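Local coordinates for protein putative beta-glucosidase (Bifidobacterium adolescentis, PDB 5WAB) that hydrolyses beta-glucosidic linkages as a family 3 glycoside hydrolase, and may also release terminal arabinopyranosyl units from ginsenosides, at residues 6-16 against 31-39; 44-52 against 65-73. All blocks are in the same frame, centred on the assembly; numbering follows the deposited sequence.

Interaction 1: residues 6-16 against 31-39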
loop_
_atom_site.group_PDB
_atom_site.type_symbol
_atom_site.label_atom_id
_atom_site.label_comp_id
_atom_site.label_asym_id
_atom_site.label_seq_id
_atom_site.Cartn_x
_atom_site.Cartn_y
_atom_site.Cartn_z
ATOM N N TYR A 6 -0.688 -27.943 26.665
ATOM C CA TYR A 6 -0.335 -26.917 27.630
ATOM C C TYR A 6 0.656 -25.942 27.006
ATOM O O TYR A 6 1.663 -26.375 26.437
ATOM C CB TYR A 6 0.256 -27.563 28.877
ATOM C CG TYR A 6 0.573 -26.618 30.006
ATOM C CD1 TYR A 6 1.800 -25.981 30.074
ATOM C CD2 TYR A 6 -0.343 -26.391 31.021
ATOM C CE1 TYR A 6 2.103 -25.125 31.117
ATOM C CE2 TYR A 6 -0.052 -25.540 32.069
ATOM C CZ TYR A 6 1.174 -24.911 32.112
ATOM O OH TYR A 6 1.472 -24.062 33.151
ATOM N N PRO A 7 0.413 -24.625 27.103
ATOM C CA PRO A 7 -0.763 -24.105 27.817
ATOM C C PRO A 7 -1.974 -23.822 26.921
ATOM O O PRO A 7 -1.817 -23.644 25.711
ATOM C CB PRO A 7 -0.235 -22.800 28.413
ATOM C CG PRO A 7 0.737 -22.315 27.363
ATOM C CD PRO A 7 1.377 -23.556 26.780
ATOM N N SER A 8 -3.167 -23.807 27.521
ATOM C CA SER A 8 -4.405 -23.379 26.874
ATOM C C SER A 8 -5.208 -22.576 27.888
ATOM O O SER A 8 -4.775 -22.381 29.027
ATOM C CB SER A 8 -5.222 -24.566 26.349
ATOM O OG SER A 8 -5.775 -25.323 27.411
ATOM N N VAL A 9 -6.404 -22.130 27.487
ATOM C CA VAL A 9 -7.253 -21.403 28.430
ATOM C C VAL A 9 -7.813 -22.313 29.511
ATOM O O VAL A 9 -8.244 -21.821 30.560
ATOM C CB VAL A 9 -8.414 -20.669 27.737
ATOM C CG1 VAL A 9 -7.943 -19.341 27.180
ATOM C CG2 VAL A 9 -9.047 -21.544 26.671
ATOM N N ASN A 10 -7.819 -23.629 29.293
ATOM C CA ASN A 10 -8.231 -24.554 30.345
ATOM C C ASN A 10 -7.287 -24.520 31.539
ATOM O O ASN A 10 -7.694 -24.872 32.653
ATOM C CB ASN A 10 -8.305 -25.978 29.793
ATOM C CG ASN A 10 -9.348 -26.125 28.710
ATOM O OD1 ASN A 10 -10.382 -25.461 28.737
ATOM N ND2 ASN A 10 -9.087 -27.009 27.752
ATOM N N ASP A 11 -6.055 -24.067 31.340
ATOM C CA ASP A 11 -5.062 -24.011 32.398
ATOM C C ASP A 11 -5.076 -22.685 33.145
ATOM O O ASP A 11 -4.306 -22.516 34.096
ATOM C CB ASP A 11 -3.665 -24.268 31.812
ATOM C CG ASP A 11 -3.557 -25.622 31.122
ATOM O OD1 ASP A 11 -3.861 -26.644 31.768
ATOM O OD2 ASP A 11 -3.171 -25.670 29.934
ATOM N N LEU A 12 -5.945 -21.756 32.760
ATOM C CA LEU A 12 -5.967 -20.414 33.319
ATOM C C LEU A 12 -7.184 -20.198 34.213
ATOM O O LEU A 12 -8.271 -20.727 33.956
ATOM C CB LEU A 12 -5.976 -19.372 32.199
ATOM C CG LEU A 12 -4.833 -19.564 31.204
ATOM C CD1 LEU A 12 -4.943 -18.571 30.062
ATOM C CD2 LEU A 12 -3.478 -19.479 31.901
ATOM N N THR A 13 -6.995 -19.391 35.254
ATOM C CA THR A 13 -8.117 -18.899 36.035
ATOM C C THR A 13 -8.828 -17.789 35.258
ATOM O O THR A 13 -8.375 -17.346 34.196
ATOM C CB THR A 13 -7.653 -18.373 37.395
ATOM O OG1 THR A 13 -6.897 -17.172 37.210
ATOM C CG2 THR A 13 -6.774 -19.392 38.098
ATOM N N LEU A 14 -9.974 -17.350 35.785
ATOM C CA LEU A 14 -10.694 -16.255 35.142
ATOM C C LEU A 14 -9.838 -14.997 35.072
ATOM O O LEU A 14 -9.792 -14.327 34.032
ATOM C CB LEU A 14 -11.999 -15.972 35.882
ATOM C CG LEU A 14 -12.836 -14.804 35.360
ATOM C CD1 LEU A 14 -13.300 -15.065 33.944
ATOM C CD2 LEU A 14 -14.023 -14.587 36.277
ATOM N N GLU A 15 -9.150 -14.660 36.166
ATOM C CA GLU A 15 -8.332 -13.452 36.173
ATOM C C GLU A 15 -7.201 -13.551 35.158
ATOM O O GLU A 15 -6.829 -12.553 34.530
ATOM C CB GLU A 15 -7.773 -13.187 37.570
ATOM C CG GLU A 15 -8.804 -12.755 38.602
ATOM C CD GLU A 15 -9.508 -13.932 39.255
ATOM O OE1 GLU A 15 -9.274 -15.091 38.843
ATOM O OE2 GLU A 15 -10.296 -13.696 40.193
ATOM N N GLU A 16 -6.631 -14.749 34.995
ATOM C CA GLU A 16 -5.583 -14.933 33.999
ATOM C C GLU A 16 -6.140 -14.851 32.584
ATOM O O GLU A 16 -5.485 -14.315 31.685
ATOM C CB GLU A 16 -4.865 -16.257 34.234
ATOM C CG GLU A 16 -4.027 -16.230 35.503
ATOM C CD GLU A 16 -3.529 -17.600 35.917
ATOM O OE1 GLU A 16 -4.125 -18.610 35.480
ATOM O OE2 GLU A 16 -2.533 -17.667 36.677
ATOM N N GLY A 31 1.952 -11.184 29.883
ATOM C CA GLY A 31 2.711 -12.346 30.276
ATOM C C GLY A 31 2.119 -13.062 31.470
ATOM O O GLY A 31 1.958 -12.471 32.542
ATOM N N VAL A 32 1.750 -14.327 31.276
ATOM C CA VAL A 32 1.417 -15.218 32.379
ATOM C C VAL A 32 2.574 -16.206 32.449
ATOM O O VAL A 32 2.427 -17.385 32.102
ATOM C CB VAL A 32 0.065 -15.923 32.162
ATOM C CG1 VAL A 32 -0.416 -16.577 33.454
ATOM C CG2 VAL A 32 -0.973 -14.951 31.622
ATOM N N GLU A 33 3.750 -15.712 32.860
ATOM C CA GLU A 33 4.955 -16.535 32.850
ATOM C C GLU A 33 4.838 -17.732 33.783
ATOM O O GLU A 33 5.505 -18.751 33.565
ATOM C CB GLU A 33 6.180 -15.696 33.212
ATOM C CG GLU A 33 6.750 -14.866 32.064
ATOM C CD GLU A 33 6.090 -13.502 31.940
ATOM O OE1 GLU A 33 5.178 -13.204 32.745
ATOM O OE2 GLU A 33 6.486 -12.725 31.040
ATOM N N ALA A 34 4.004 -17.639 34.822
ATOM C CA ALA A 34 3.854 -18.752 35.754
ATOM C C ALA A 34 3.233 -19.974 35.094
ATOM O O ALA A 34 3.355 -21.082 35.625
ATOM C CB ALA A 34 3.006 -18.329 36.952
ATOM N N LYS A 35 2.569 -19.800 33.957
ATOM C CA LYS A 35 1.906 -20.902 33.283
ATOM C C LYS A 35 2.388 -21.020 31.845
ATOM O O LYS A 35 1.673 -21.531 30.979
ATOM C CB LYS A 35 0.389 -20.753 33.363
ATOM C CG LYS A 35 -0.093 -20.795 34.806
ATOM C CD LYS A 35 -1.592 -20.919 34.916
ATOM C CE LYS A 35 -2.000 -21.133 36.349
ATOM N NZ LYS A 35 -3.473 -21.260 36.461
ATOM N N GLY A 36 3.606 -20.547 31.588
ATOM C CA GLY A 36 4.251 -20.745 30.307
ATOM C C GLY A 36 3.761 -19.881 29.174
ATOM O O GLY A 36 3.869 -20.283 28.011
ATOM N N ILE A 37 3.223 -18.707 29.472
ATOM C CA ILE A 37 2.765 -17.770 28.456
ATOM C C ILE A 37 3.597 -16.499 28.577
ATOM O O ILE A 37 3.284 -15.614 29.374
ATOM C CB ILE A 37 1.264 -17.472 28.597
ATOM C CG1 ILE A 37 0.465 -18.773 28.551
ATOM C CG2 ILE A 37 0.810 -16.538 27.485
ATOM C CD1 ILE A 37 -1.023 -18.560 28.658
ATOM N N PRO A 38 4.663 -16.372 27.793
ATOM C CA PRO A 38 5.505 -15.175 27.889
ATOM C C PRO A 38 4.840 -13.966 27.255
ATOM O O PRO A 38 4.063 -14.078 26.303
ATOM C CB PRO A 38 6.776 -15.569 27.127
ATOM C CG PRO A 38 6.754 -17.082 27.096
ATOM C CD PRO A 38 5.305 -17.444 27.016
ATOM N N GLY A 39 5.146 -12.796 27.806
ATOM C CA GLY A 39 4.626 -11.561 27.258
ATOM C C GLY A 39 5.569 -10.982 26.225
ATOM O O GLY A 39 6.330 -10.056 26.515
#
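Lys35 reaches across to Glu16 in the first turn of helix 14-19, where Thr13 and Glu16 form a capping box; the pairing is a worked example of a helix N terminus that also binds a later loop. Among the polar bonds, Lys35, its chain extended beyond CG, brings NZ to 2.9 Å from Glu16 OE1, a salt bridge on the syn lone pair. NZ also donates to the backbone Asp11 O at 2.8 Å, in the carbonyl plane. Thr13 N meets the same Glu16 OE1 at 3.0 Å on the anti side, 31° out of the carboxylate plane, and Glu16 N returns a bond to Thr13 OG1. One oxygen thus serves both the helix cap and the ion pair, and replacing Glu16 with an alanine would probably leave the ammonium of Lys35 without its charged mate and Thr13 N without its side-chain acceptor.

Apolar packing continues the seam. Leu12 and Ile37 meet tip to tip, CD1 to CD1 at 4.2 Å, while the side chains of Leu12 and Lys35 slide past each other in opposite directions, Leu12 CD2 lying 3.8 Å from Lys35 CD. Pro7, after a cis peptide bond, lays its CG 3.7 Å from Ile37 CG1. Helix 271-292 backs both segments, Gln279 bonding Val9 N and Arg289 Gly36 O. Tyr6 rests one ring face on Pro7 CB; with CG anti to the backbone N (chi1 -176°), its OH ends 3.2 Å from Lys35 CA.

Interaction 2: residues 44-52 against 65-73; sequences DGPHGLRKS and SVPATCFPP
The long loop that follows strand 41-44 of the parallel sheet, in the TIM-barrel-type domain of family 3 enzymes, folds back here so that His47 to Ser52 run antiparallel to Ser65 to Phe71 without forming regular strands. At its start Asp44 OD1 hydrogen-bonds a glycerol, probably from the crystallisation liquor, at a place consistent with the sugar pocket of family 3 enzymes.

Backbone bonds join the limbs near both ends. Phe71 N donates to His47 O at 2.9 Å, and that oxygen also lies in the plane of the Phe71 ring at its edge, 3.6 Å from CD2. Farther along, Ser65 N bonds Lys51 O from above the carbonyl plane. Between them a water accepts from Lys51 N and donates to Val66 O, with a weak third bond to Leu49 O.

Side chains fill the seam. His47, its CG held between the backbone N and carbonyl carbon (chi1 55°), presents one imidazole face to Pro73, whose CG makes a CH-pi contact 4.0 Å from the ring centroid and 10° off the normal. Gly48 passes close to Thr69 O, which a CB would strike. Ala68 CB packs 4.0 Å from Leu49 CB, and Val66 CG2 lies 4.0 Å from Lys51 CB.

Lys51 NZ pairs with Glu100, just beyond helix 83-99; Phe71 packs on Val89 and Met93 of that helix and Thr69 OG1 bonds its Glu96, while Thr69 and Pro72 touch helix 301-313.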
loop_
_atom_site.group_PDB
_atom_site.type_symbol
_atom_site.label_atom_id
_atom_site.label_comp_id
_atom_site.label_asym_id
_atom_site.label_seq_id
_atom_site.Cartn_x
_atom_site.Cartn_y
_atom_site.Cartn_z
ATOM N N ASP A 44 6.297 -1.527 16.191
ATOM C CA ASP A 44 5.992 -1.045 14.850
ATOM C C ASP A 44 6.991 -1.532 13.809
ATOM O O ASP A 44 8.097 -1.989 14.113
ATOM C CB ASP A 44 5.962 0.481 14.817
ATOM C CG ASP A 44 4.612 1.030 15.152
ATOM O OD1 ASP A 44 3.617 0.460 14.662
ATOM O OD2 ASP A 44 4.537 2.010 15.922
ATOM N N GLY A 45 6.576 -1.403 12.553
ATOM C CA GLY A 45 7.462 -1.604 11.442
ATOM C C GLY A 45 6.817 -2.074 10.158
ATOM O O GLY A 45 7.039 -3.202 9.717
ATOM N N PRO A 46 6.013 -1.221 9.518
ATOM C CA PRO A 46 5.499 -1.588 8.188
ATOM C C PRO A 46 6.600 -1.649 7.146
ATOM O O PRO A 46 6.466 -2.368 6.147
ATOM C CB PRO A 46 4.481 -0.480 7.877
ATOM C CG PRO A 46 4.216 0.185 9.195
ATOM C CD PRO A 46 5.484 0.077 9.966
ATOM N N HIS A 47 7.687 -0.908 7.343
ATOM C CA HIS A 47 8.837 -0.975 6.454
ATOM C C HIS A 47 10.136 -1.150 7.236
ATOM O O HIS A 47 11.184 -0.642 6.830
ATOM C CB HIS A 47 8.899 0.252 5.543
ATOM C CG HIS A 47 8.892 1.556 6.278
ATOM N ND1 HIS A 47 7.753 2.319 6.424
ATOM C CD2 HIS A 47 9.881 2.234 6.907
ATOM C CE1 HIS A 47 8.041 3.412 7.108
ATOM N NE2 HIS A 47 9.327 3.384 7.414
ATOM N N GLY A 48 10.089 -1.873 8.347
ATOM C CA GLY A 48 11.286 -2.195 9.105
ATOM C C GLY A 48 11.098 -2.144 10.608
ATOM O O GLY A 48 10.297 -1.377 11.136
ATOM N N LEU A 49 11.874 -2.958 11.318
ATOM C CA LEU A 49 11.784 -3.017 12.772
ATOM C C LEU A 49 12.074 -1.657 13.390
ATOM O O LEU A 49 13.115 -1.048 13.126
ATOM C CB LEU A 49 12.774 -4.047 13.308
ATOM C CG LEU A 49 12.872 -4.159 14.827
ATOM C CD1 LEU A 49 11.546 -4.595 15.409
ATOM C CD2 LEU A 49 13.970 -5.123 15.207
ATOM N N ARG A 50 11.144 -1.173 14.210
ATOM C CA ARG A 50 11.314 0.077 14.952
ATOM C C ARG A 50 11.112 -0.244 16.425
ATOM O O ARG A 50 10.029 -0.043 16.977
ATOM C CB ARG A 50 10.344 1.151 14.468
ATOM N N LYS A 51 12.174 -0.730 17.060
ATOM C CA LYS A 51 12.164 -1.066 18.475
ATOM C C LYS A 51 12.620 0.154 19.278
ATOM O O LYS A 51 12.720 1.263 18.751
ATOM C CB LYS A 51 13.063 -2.282 18.697
ATOM C CG LYS A 51 12.876 -3.043 19.986
ATOM C CD LYS A 51 13.943 -4.107 20.102
ATOM C CE LYS A 51 13.931 -4.768 21.467
ATOM N NZ LYS A 51 15.051 -5.737 21.600
ATOM N N SER A 52 12.932 -0.039 20.556
ATOM C CA SER A 52 13.357 1.060 21.416
ATOM C C SER A 52 14.142 0.557 22.631
ATOM O O SER A 52 15.321 0.212 22.538
ATOM C CB SER A 52 12.151 1.881 21.869
ATOM O OG SER A 52 12.532 2.839 22.838
ATOM N N SER A 65 14.464 2.896 17.754
ATOM C CA SER A 65 15.778 3.520 17.834
ATOM C C SER A 65 16.889 2.471 17.878
ATOM O O SER A 65 18.068 2.807 17.785
ATOM C CB SER A 65 15.863 4.431 19.061
ATOM O OG SER A 65 14.975 5.527 18.935
ATOM N N VAL A 66 16.515 1.206 18.031
ATOM C CA VAL A 66 17.490 0.120 17.870
ATOM C C VAL A 66 17.868 0.026 16.397
ATOM O O VAL A 66 16.969 -0.033 15.540
ATOM C CB VAL A 66 16.908 -1.205 18.376
ATOM C CG1 VAL A 66 17.812 -2.367 17.988
ATOM C CG2 VAL A 66 16.712 -1.168 19.880
ATOM N N PRO A 67 19.156 -0.015 16.053
ATOM C CA PRO A 67 19.549 0.001 14.632
ATOM C C PRO A 67 18.938 -1.152 13.855
ATOM O O PRO A 67 19.107 -2.322 14.202
ATOM C CB PRO A 67 21.077 -0.102 14.691
ATOM C CG PRO A 67 21.437 0.439 16.035
ATOM C CD PRO A 67 20.324 0.011 16.948
ATOM N N ALA A 68 18.211 -0.808 12.798
ATOM C CA ALA A 68 17.569 -1.796 11.946
ATOM C C ALA A 68 17.578 -1.283 10.515
ATOM O O ALA A 68 17.817 -0.101 10.259
ATOM C CB ALA A 68 16.141 -2.099 12.414
ATOM N N THR A 69 17.309 -2.189 9.580
ATOM C CA THR A 69 17.251 -1.818 8.173
ATOM C C THR A 69 15.968 -1.047 7.889
ATOM O O THR A 69 14.864 -1.554 8.117
ATOM C CB THR A 69 17.331 -3.059 7.291
ATOM O OG1 THR A 69 18.573 -3.731 7.536
ATOM C CG2 THR A 69 17.230 -2.669 5.810
ATOM N N CYS A 70 16.110 0.180 7.396
ATOM C CA CYS A 70 14.960 0.997 7.025
ATOM C C CYS A 70 14.645 0.706 5.565
ATOM O O CYS A 70 15.298 1.228 4.658
ATOM C CB CYS A 70 15.245 2.475 7.269
ATOM S SG CYS A 70 13.862 3.590 6.883
ATOM N N PHE A 71 13.648 -0.135 5.331
ATOM C CA PHE A 71 13.241 -0.435 3.970
ATOM C C PHE A 71 12.422 0.719 3.400
ATOM O O PHE A 71 11.909 1.556 4.149
ATOM C CB PHE A 71 12.437 -1.732 3.944
ATOM C CG PHE A 71 13.228 -2.931 4.363
ATOM C CD1 PHE A 71 14.007 -3.619 3.449
ATOM C CD2 PHE A 71 13.195 -3.373 5.674
ATOM C CE1 PHE A 71 14.742 -4.722 3.834
ATOM C CE2 PHE A 71 13.927 -4.474 6.065
ATOM C CZ PHE A 71 14.702 -5.150 5.143
ATOM N N PRO A 72 12.285 0.799 2.079
ATOM C CA PRO A 72 11.475 1.868 1.499
ATOM C C PRO A 72 10.044 1.773 1.988
ATOM O O PRO A 72 9.470 0.674 2.032
ATOM C CB PRO A 72 11.573 1.615 -0.015
ATOM C CG PRO A 72 12.024 0.200 -0.147
ATOM C CD PRO A 72 12.910 -0.033 1.035
ATOM N N PRO A 73 9.459 2.895 2.417
ATOM C CA PRO A 73 8.035 2.903 2.757
ATOM C C PRO A 73 7.182 2.437 1.589
ATOM O O PRO A 73 7.576 2.509 0.424
ATOM C CB PRO A 73 7.762 4.368 3.100
ATOM C CG PRO A 73 9.080 4.864 3.609
ATOM C CD PRO A 73 10.123 4.157 2.784
HETATM O O HOH W 1 14.731 -1.133 15.839
#

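Overall arrangement
From the N terminus, the chain first passes residues 6-16, completes helix 14-19 and returns along 31-39, so interaction 1 closes a short loop that begins within that helix and ties it to the outside of the barrel-type domain at helix 271-292. Strand 41-44 then enters the parallel sheet, and the loop leaving it is closed by interaction 2, whose intervening residues 53-64 are not modelled. The two contacts lie in series, neither nesting nor crossing, with centres about 31 Å apart and nearest atoms about 11 Å apart. Interaction 1 is peripheral, whereas interaction 2 is buried where the N-terminal domain meets Thr355 and Gln474 of the C-terminal domain.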